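Local coordinates for putative flagellar hook-associated protein (Vibrio parahaemolyticus, PDB 3PWX), which probably serves as a structural component of the bacterial flagellum, as a hook-associated member of the flagellin family, at residues A[76-81]-A[160-165]; A[32-37]-A[202-207]; A[18-23]-A[216-221]. One frame throughout, in Å; residues are numbered along the deposited sequence.

Contact 1: A[76-81]-A[160-165]; sequences TELKSY and ALIAEF
The shortest polar bond here lies inside one helix, where Phe165 N donates to Leu161 O at 2.7 Å. It fixes two residues one turn apart, and both meet the same methyl of the facing helix. The bond is internal to 160-165; no hydrogen bond crosses to 76-81, and the helices meet through carbon. Leu78 CD1 is the shared contact point: it lies 4.2 Å from Ile162 CG1, with Leu161 CD2 and Phe165 CE1 at like distance. Leucine suits the place because its branched end can touch three neighbours at once. Its CB already points at the facing helix, and with CG anti to the carbonyl carbon (chi1 -76°) the chain carries CD1 in among the three partners, sliding past Ile162 in the opposite direction. Leu161 starts off less directly, yet its end swings in and lays CD2 over one face of the Phe165 ring, 3.8 Å above the plane and offset toward the rim. Lys79 borders this apolar patch. It contributes its aliphatic part, with CG 3.8 Å from Ile162 CD1, and its chain stays extended beyond CG, so a lysine can add carbon to the packing and still carry its ammonium group onward. The two segments run nearly antiparallel, at 173°, with axes 10.9 Å apart. Met54 and Val58 of helix 7-61 pack on Leu78 and Leu161 respectively, while Val176 of helix 172-223 also touches Leu161. Four helices thus share this apolar interior, as in an antiparallel helical bundle.

Contact 2: A[32-37]-A[202-207]; sequences NLKTTL and NNLDLM
Leu204 of helix 172-223 presses its two methyls against Leu33, Lys34 and Leu37 of helix 7-61, and this is the tight half of the contact. CD1 of Leu204 lies 3.7 Å from Lys34 CG and 4.0 Å from Leu37 CD1, the two leucines meeting tip to tip. Leu33 comes at about a right angle instead, its CD2 4.0 Å from Leu204 CD2. With CG anti to the backbone N (chi1 175°), Leu33 reaches Leu204 across its side chain, whereas Leu37, its CG anti to the carbonyl carbon, meets it end to end. Met136 and Val130, from the strands beside the helices, also pack on Leu204, and Ile30 adds to its cover, so leucine fits a site enclosed by carbon from several directions.

The looser side belongs to Lys34 and the exposed Asp205. Lys34 bends at chi3 and chi4, its carbons passing Leu204 before NZ turns to the carboxylate. NZ donates to Asp205 OD1 at 2.8 Å, within a salt bridge, on the syn side and 22° out of the carboxylate plane; OD2 lies 2.9 Å from NZ as well, so the ammonium group faces both oxygens. Lysine suits this border through its double nature, and aspartate, next in sequence to Leu204, brings its carboxylate to the ammonium group. The chemistry implies a division of labour: leucines supply close packing within, while the ion pair, probably weakened by its exposure to water, ties together two antiparallel helices at the solvent-facing border.

Contact 3: A[18-23]-A[216-221]; sequences RENSAI and LFVDKV
Near one end of the long antiparallel pair, where helix 7-61 begins and helix 172-223 finishes, in a stretch of the first helix predicted to form a coiled coil, Asn20 and Glu19 meet Val218 and Asp219. The segments cross at -153°, and their axes come within 10.2 Å. Val218 is at the centre, and each of its methyls has its own neighbours. CG1 lies 3.6 Å from Asn20 ND2, while CG2 is 3.9 Å from Glu19 OE2 and 4.4 Å from Ile23 CD1. With CG1 anti to the backbone N and CG2 anti to the carbonyl carbon, the valine spreads its two branches across the opposing helix; a compact beta-branched residue fits where the backbones approach closely, the Asn20 and Val218 CA atoms being 6.8 Å apart. Leu16 also packs on Val218.

Beside the valine, Asn20 ND2 donates to Asp219 OD1 at 3.2 Å with an N-H...O angle of 155°. The oxygen lies almost in the amide plane, but the donor approaches from above the carboxylate plane, and this bond is moderate rather than ideal. Asp219 has a stronger partner in its own helix, as OD2 forms a salt bridge with Lys215 NZ. That bridge probably helps to hold the carboxylate in place for Asn20. Asparagine serves here because its amide can offer an N-H while its CB and CG lie against a valine methyl. An antiparallel helix pair with a valine at its centre and polar side chains around it is consistent with the predicted coiled coil.

Contacts 2 and 3 join the same two helices, 7-61 and 172-223, at points about 21 Å apart between centres, whereas contact 1 joins the shorter helices 71-89 and 154-166 on the other side of the chain's centre, its own centre about 59 Å from that of contact 3. Chemistry changes along the rod. Contact 1, buried among four helices, relies on carbon alone across its interface. Contact 2, also largely buried but with an exposed aspartate, adds an ion pair to its leucines and lies close to the second subunit. Contact 3, farthest from the chain's centre and only partly buried, has a single apolar pair across its segments, the least buried surface of the three, and a neutral-donor hydrogen bond instead.

Contact 1: A[76-81]-A[160-165]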
# COMPACT_ATOMS: atom_id res chain seq x y z
N THR A 76 40.55 -15.58 -3.97
CA THR A 76 39.55 -16.62 -3.74
C THR A 76 38.47 -16.20 -2.74
O THR A 76 37.27 -16.45 -2.97
CB THR A 76 40.25 -17.89 -3.22
OG1 THR A 76 41.29 -18.24 -4.13
CG2 THR A 76 39.30 -19.08 -3.06
N GLU A 77 38.87 -15.58 -1.63
CA GLU A 77 37.89 -15.15 -0.65
C GLU A 77 37.00 -13.99 -1.14
O GLU A 77 35.80 -13.96 -0.81
CB GLU A 77 38.53 -14.86 0.71
CG GLU A 77 38.92 -16.12 1.50
CD GLU A 77 37.83 -16.58 2.48
OE1 GLU A 77 36.70 -16.94 2.02
OE2 GLU A 77 38.09 -16.57 3.71
N LEU A 78 37.56 -13.09 -1.96
CA LEU A 78 36.74 -12.07 -2.63
C LEU A 78 35.72 -12.71 -3.53
O LEU A 78 34.51 -12.43 -3.39
CB LEU A 78 37.54 -11.05 -3.42
CG LEU A 78 38.26 -9.97 -2.61
CD1 LEU A 78 39.19 -9.20 -3.56
CD2 LEU A 78 37.31 -9.00 -1.83
N LYS A 79 36.18 -13.60 -4.41
CA LYS A 79 35.28 -14.35 -5.25
C LYS A 79 34.22 -15.12 -4.48
O LYS A 79 33.14 -15.27 -4.99
CB LYS A 79 36.03 -15.29 -6.19
CG LYS A 79 36.66 -14.63 -7.43
CD LYS A 79 37.51 -15.68 -8.21
CE LYS A 79 38.33 -15.07 -9.34
NZ LYS A 79 39.27 -16.05 -10.03
N SER A 80 34.50 -15.56 -3.26
CA SER A 80 33.51 -16.24 -2.42
C SER A 80 32.36 -15.39 -1.99
O SER A 80 31.21 -15.82 -2.13
CB SER A 80 34.10 -16.76 -1.13
OG SER A 80 34.09 -18.15 -1.23
N TYR A 81 32.68 -14.21 -1.45
CA TYR A 81 31.69 -13.24 -1.00
C TYR A 81 30.93 -12.64 -2.19
O TYR A 81 29.72 -12.44 -2.12
CB TYR A 81 32.34 -12.18 -0.09
CG TYR A 81 32.93 -12.80 1.19
CD1 TYR A 81 32.09 -13.44 2.10
CD2 TYR A 81 34.30 -12.79 1.45
CE1 TYR A 81 32.57 -14.02 3.26
CE2 TYR A 81 34.81 -13.39 2.63
CZ TYR A 81 33.91 -13.99 3.53
OH TYR A 81 34.26 -14.60 4.69
N ALA A 160 36.83 -5.75 -11.34
CA ALA A 160 37.90 -4.79 -11.69
C ALA A 160 39.05 -4.73 -10.63
O ALA A 160 40.23 -4.48 -10.94
CB ALA A 160 37.33 -3.40 -11.96
N LEU A 161 38.69 -4.95 -9.37
CA LEU A 161 39.67 -4.95 -8.32
C LEU A 161 40.48 -6.25 -8.37
O LEU A 161 41.67 -6.21 -8.29
CB LEU A 161 39.05 -4.68 -6.94
CG LEU A 161 40.19 -4.75 -5.90
CD1 LEU A 161 41.07 -3.50 -5.95
CD2 LEU A 161 39.72 -5.03 -4.51
N ILE A 162 39.81 -7.39 -8.53
CA ILE A 162 40.44 -8.70 -8.70
C ILE A 162 41.47 -8.73 -9.86
O ILE A 162 42.52 -9.33 -9.75
CB ILE A 162 39.35 -9.79 -8.91
CG1 ILE A 162 38.57 -10.00 -7.61
CG2 ILE A 162 39.99 -11.09 -9.46
CD1 ILE A 162 37.37 -10.90 -7.68
N ALA A 163 41.14 -8.07 -10.95
CA ALA A 163 42.04 -7.89 -12.07
C ALA A 163 43.24 -7.06 -11.60
O ALA A 163 44.39 -7.44 -11.79
CB ALA A 163 41.30 -7.20 -13.23
N GLU A 164 42.98 -5.95 -10.95
CA GLU A 164 44.04 -5.11 -10.42
C GLU A 164 44.91 -5.84 -9.36
O GLU A 164 46.13 -5.63 -9.30
CB GLU A 164 43.42 -3.82 -9.90
CG GLU A 164 44.33 -2.63 -9.75
CD GLU A 164 45.03 -2.17 -11.03
OE1 GLU A 164 44.39 -1.96 -12.08
OE2 GLU A 164 46.24 -1.98 -10.94
N PHE A 165 44.27 -6.70 -8.55
CA PHE A 165 45.02 -7.58 -7.63
C PHE A 165 45.91 -8.60 -8.34
O PHE A 165 46.94 -8.94 -7.82
CB PHE A 165 44.10 -8.32 -6.66
CG PHE A 165 43.77 -7.53 -5.43
CD1 PHE A 165 43.30 -8.17 -4.29
CD2 PHE A 165 43.90 -6.14 -5.40
CE1 PHE A 165 42.98 -7.44 -3.13
CE2 PHE A 165 43.59 -5.41 -4.25
CZ PHE A 165 43.13 -6.06 -3.12

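Contact 2: A[32-37]-A[202-207]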
# COMPACT_ATOMS: atom_id res chain seq x y z
N ASN A 32 1.02 -13.32 6.77
CA ASN A 32 1.81 -13.88 5.67
C ASN A 32 2.79 -12.89 5.11
O ASN A 32 3.88 -13.27 4.67
CB ASN A 32 0.97 -14.57 4.61
CG ASN A 32 0.35 -15.83 5.15
OD1 ASN A 32 0.96 -16.51 5.96
ND2 ASN A 32 -0.86 -16.17 4.71
N LEU A 33 2.44 -11.62 5.19
CA LEU A 33 3.33 -10.62 4.62
C LEU A 33 4.59 -10.48 5.54
O LEU A 33 5.72 -10.41 5.06
CB LEU A 33 2.59 -9.30 4.34
CG LEU A 33 3.42 -8.11 3.85
CD1 LEU A 33 4.33 -8.48 2.66
CD2 LEU A 33 2.51 -6.96 3.49
N LYS A 34 4.36 -10.55 6.85
CA LYS A 34 5.44 -10.48 7.81
C LYS A 34 6.45 -11.60 7.61
O LYS A 34 7.67 -11.44 7.84
CB LYS A 34 4.90 -10.56 9.22
CG LYS A 34 4.05 -9.36 9.63
CD LYS A 34 3.91 -9.26 11.13
CE LYS A 34 5.34 -9.02 11.70
NZ LYS A 34 5.32 -7.95 12.76
N THR A 35 5.92 -12.74 7.20
CA THR A 35 6.75 -13.91 6.99
C THR A 35 7.64 -13.74 5.80
O THR A 35 8.76 -14.17 5.81
CB THR A 35 5.90 -15.14 6.74
OG1 THR A 35 5.30 -15.50 7.98
CG2 THR A 35 6.81 -16.30 6.23
N THR A 36 7.11 -13.12 4.77
CA THR A 36 7.78 -12.92 3.51
C THR A 36 8.76 -11.81 3.71
O THR A 36 9.85 -11.83 3.15
CB THR A 36 6.71 -12.45 2.55
OG1 THR A 36 5.81 -13.54 2.37
CG2 THR A 36 7.27 -12.02 1.23
N LEU A 37 8.42 -10.85 4.56
CA LEU A 37 9.31 -9.75 4.75
C LEU A 37 10.50 -10.23 5.52
O LEU A 37 11.61 -9.90 5.12
CB LEU A 37 8.65 -8.55 5.43
CG LEU A 37 7.60 -7.75 4.68
CD1 LEU A 37 7.08 -6.65 5.62
CD2 LEU A 37 8.18 -7.15 3.42
N ASN A 202 6.36 -2.54 11.43
CA ASN A 202 5.64 -1.69 12.36
C ASN A 202 4.26 -1.22 11.89
O ASN A 202 3.30 -1.20 12.64
CB ASN A 202 6.53 -0.52 12.80
CG ASN A 202 7.73 -1.00 13.60
OD1 ASN A 202 7.69 -2.10 14.17
ND2 ASN A 202 8.81 -0.22 13.61
N ASN A 203 4.17 -0.85 10.63
CA ASN A 203 2.94 -0.37 10.13
C ASN A 203 1.92 -1.53 10.04
O ASN A 203 0.73 -1.37 10.45
CB ASN A 203 3.20 0.39 8.85
CG ASN A 203 3.54 1.86 9.12
OD1 ASN A 203 3.01 2.47 10.08
ND2 ASN A 203 4.35 2.44 8.27
N LEU A 204 2.39 -2.71 9.63
CA LEU A 204 1.56 -3.90 9.69
C LEU A 204 1.01 -4.09 11.11
O LEU A 204 -0.21 -4.24 11.35
CB LEU A 204 2.32 -5.13 9.23
CG LEU A 204 2.68 -5.15 7.76
CD1 LEU A 204 3.51 -6.35 7.46
CD2 LEU A 204 1.39 -5.17 6.90
N ASP A 205 1.92 -4.05 12.06
CA ASP A 205 1.52 -4.24 13.46
C ASP A 205 0.45 -3.27 13.95
O ASP A 205 -0.44 -3.66 14.69
CB ASP A 205 2.81 -4.29 14.35
CG ASP A 205 3.58 -5.62 14.12
OD1 ASP A 205 3.05 -6.50 13.37
OD2 ASP A 205 4.66 -5.82 14.68
N LEU A 206 0.53 -2.01 13.53
CA LEU A 206 -0.59 -1.08 13.73
C LEU A 206 -1.88 -1.59 13.09
O LEU A 206 -2.88 -1.62 13.76
CB LEU A 206 -0.30 0.33 13.23
CG LEU A 206 0.65 1.13 14.11
CD1 LEU A 206 1.29 2.26 13.34
CD2 LEU A 206 -0.06 1.67 15.39
N MSE A 207 -1.88 -1.98 11.83
CA MSE A 207 -3.11 -2.52 11.21
C MSE A 207 -3.65 -3.73 11.90
O MSE A 207 -4.86 -3.87 12.07
CB MSE A 207 -2.83 -2.98 9.81
CG MSE A 207 -2.33 -1.91 8.93
SE MSE A 207 -3.65 -0.57 8.39
CE MSE A 207 -2.32 -0.05 7.05

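Contact 3: A[18-23]-A[216-221]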
# COMPACT_ATOMS: atom_id res chain seq x y z
N ARG A 18 -19.70 -12.70 8.63
CA ARG A 18 -19.04 -12.25 7.40
C ARG A 18 -18.01 -11.14 7.66
O ARG A 18 -16.99 -11.10 6.98
CB ARG A 18 -20.06 -11.77 6.40
CG ARG A 18 -19.48 -10.98 5.25
CD ARG A 18 -20.60 -10.54 4.31
NE ARG A 18 -20.16 -10.28 2.93
CZ ARG A 18 -20.96 -10.32 1.86
NH1 ARG A 18 -22.24 -10.66 1.96
NH2 ARG A 18 -20.46 -10.07 0.66
N GLU A 19 -18.29 -10.25 8.61
CA GLU A 19 -17.34 -9.21 8.99
C GLU A 19 -16.19 -9.83 9.78
O GLU A 19 -15.02 -9.47 9.59
CB GLU A 19 -18.00 -8.07 9.76
CG GLU A 19 -17.03 -6.89 10.09
CD GLU A 19 -17.69 -5.73 10.90
OE1 GLU A 19 -18.96 -5.68 11.02
OE2 GLU A 19 -16.92 -4.86 11.40
N ASN A 20 -16.51 -10.77 10.65
CA ASN A 20 -15.49 -11.53 11.37
C ASN A 20 -14.57 -12.30 10.44
O ASN A 20 -13.35 -12.27 10.60
CB ASN A 20 -16.16 -12.44 12.39
CG ASN A 20 -15.38 -12.58 13.64
OD1 ASN A 20 -14.15 -12.71 13.61
ND2 ASN A 20 -16.07 -12.58 14.77
N SER A 21 -15.12 -12.94 9.43
CA SER A 21 -14.35 -13.66 8.43
C SER A 21 -13.45 -12.75 7.56
O SER A 21 -12.34 -13.16 7.17
CB SER A 21 -15.25 -14.48 7.53
OG SER A 21 -14.66 -14.68 6.25
N ALA A 22 -13.90 -11.53 7.27
CA ALA A 22 -13.07 -10.58 6.54
C ALA A 22 -11.81 -10.21 7.34
O ALA A 22 -10.69 -10.42 6.87
CB ALA A 22 -13.88 -9.33 6.16
N ILE A 23 -11.99 -9.71 8.56
CA ILE A 23 -10.90 -9.48 9.50
C ILE A 23 -9.90 -10.66 9.62
O ILE A 23 -8.64 -10.47 9.56
CB ILE A 23 -11.45 -9.12 10.88
CG1 ILE A 23 -12.47 -7.97 10.76
CG2 ILE A 23 -10.36 -8.79 11.87
CD1 ILE A 23 -13.18 -7.56 12.12
N LEU A 216 -12.67 -7.86 18.68
CA LEU A 216 -13.30 -7.83 20.00
C LEU A 216 -14.74 -7.39 19.94
O LEU A 216 -15.63 -8.12 20.39
CB LEU A 216 -12.59 -6.92 20.98
CG LEU A 216 -11.97 -7.66 22.14
CD1 LEU A 216 -11.04 -6.71 22.89
CD2 LEU A 216 -13.05 -8.28 23.04
N PHE A 217 -14.95 -6.20 19.39
CA PHE A 217 -16.26 -5.56 19.41
C PHE A 217 -17.16 -6.52 18.75
O PHE A 217 -18.20 -6.82 19.30
CB PHE A 217 -16.30 -4.21 18.70
CG PHE A 217 -15.30 -3.22 19.24
CD1 PHE A 217 -15.35 -2.79 20.58
CD2 PHE A 217 -14.27 -2.72 18.42
CE1 PHE A 217 -14.40 -1.89 21.09
CE2 PHE A 217 -13.32 -1.80 18.92
CZ PHE A 217 -13.40 -1.40 20.25
N VAL A 218 -16.71 -7.07 17.61
CA VAL A 218 -17.48 -8.07 16.87
C VAL A 218 -17.81 -9.31 17.68
O VAL A 218 -18.97 -9.66 17.74
CB VAL A 218 -16.88 -8.40 15.47
CG1 VAL A 218 -17.74 -9.42 14.70
CG2 VAL A 218 -16.77 -7.13 14.62
N ASP A 219 -16.84 -9.99 18.30
CA ASP A 219 -17.17 -11.12 19.20
C ASP A 219 -18.16 -10.76 20.33
O ASP A 219 -19.07 -11.55 20.60
CB ASP A 219 -15.94 -11.73 19.86
CG ASP A 219 -15.02 -12.44 18.89
OD1 ASP A 219 -15.46 -13.05 17.90
OD2 ASP A 219 -13.79 -12.41 19.17
N LYS A 220 -17.98 -9.60 20.98
CA LYS A 220 -18.86 -9.17 22.06
C LYS A 220 -20.31 -8.98 21.60
O LYS A 220 -21.21 -9.63 22.12
CB LYS A 220 -18.37 -7.87 22.67
CG LYS A 220 -19.24 -7.41 23.81
CD LYS A 220 -19.57 -5.94 23.68
CE LYS A 220 -20.83 -5.63 24.47
NZ LYS A 220 -20.66 -4.41 25.32
N VAL A 221 -20.52 -8.08 20.64
CA VAL A 221 -21.83 -7.85 20.05
C VAL A 221 -22.42 -9.16 19.53
O VAL A 221 -23.64 -9.37 19.64
CB VAL A 221 -21.79 -6.76 18.92
CG1 VAL A 221 -23.16 -6.56 18.29
CG2 VAL A 221 -21.25 -5.41 19.46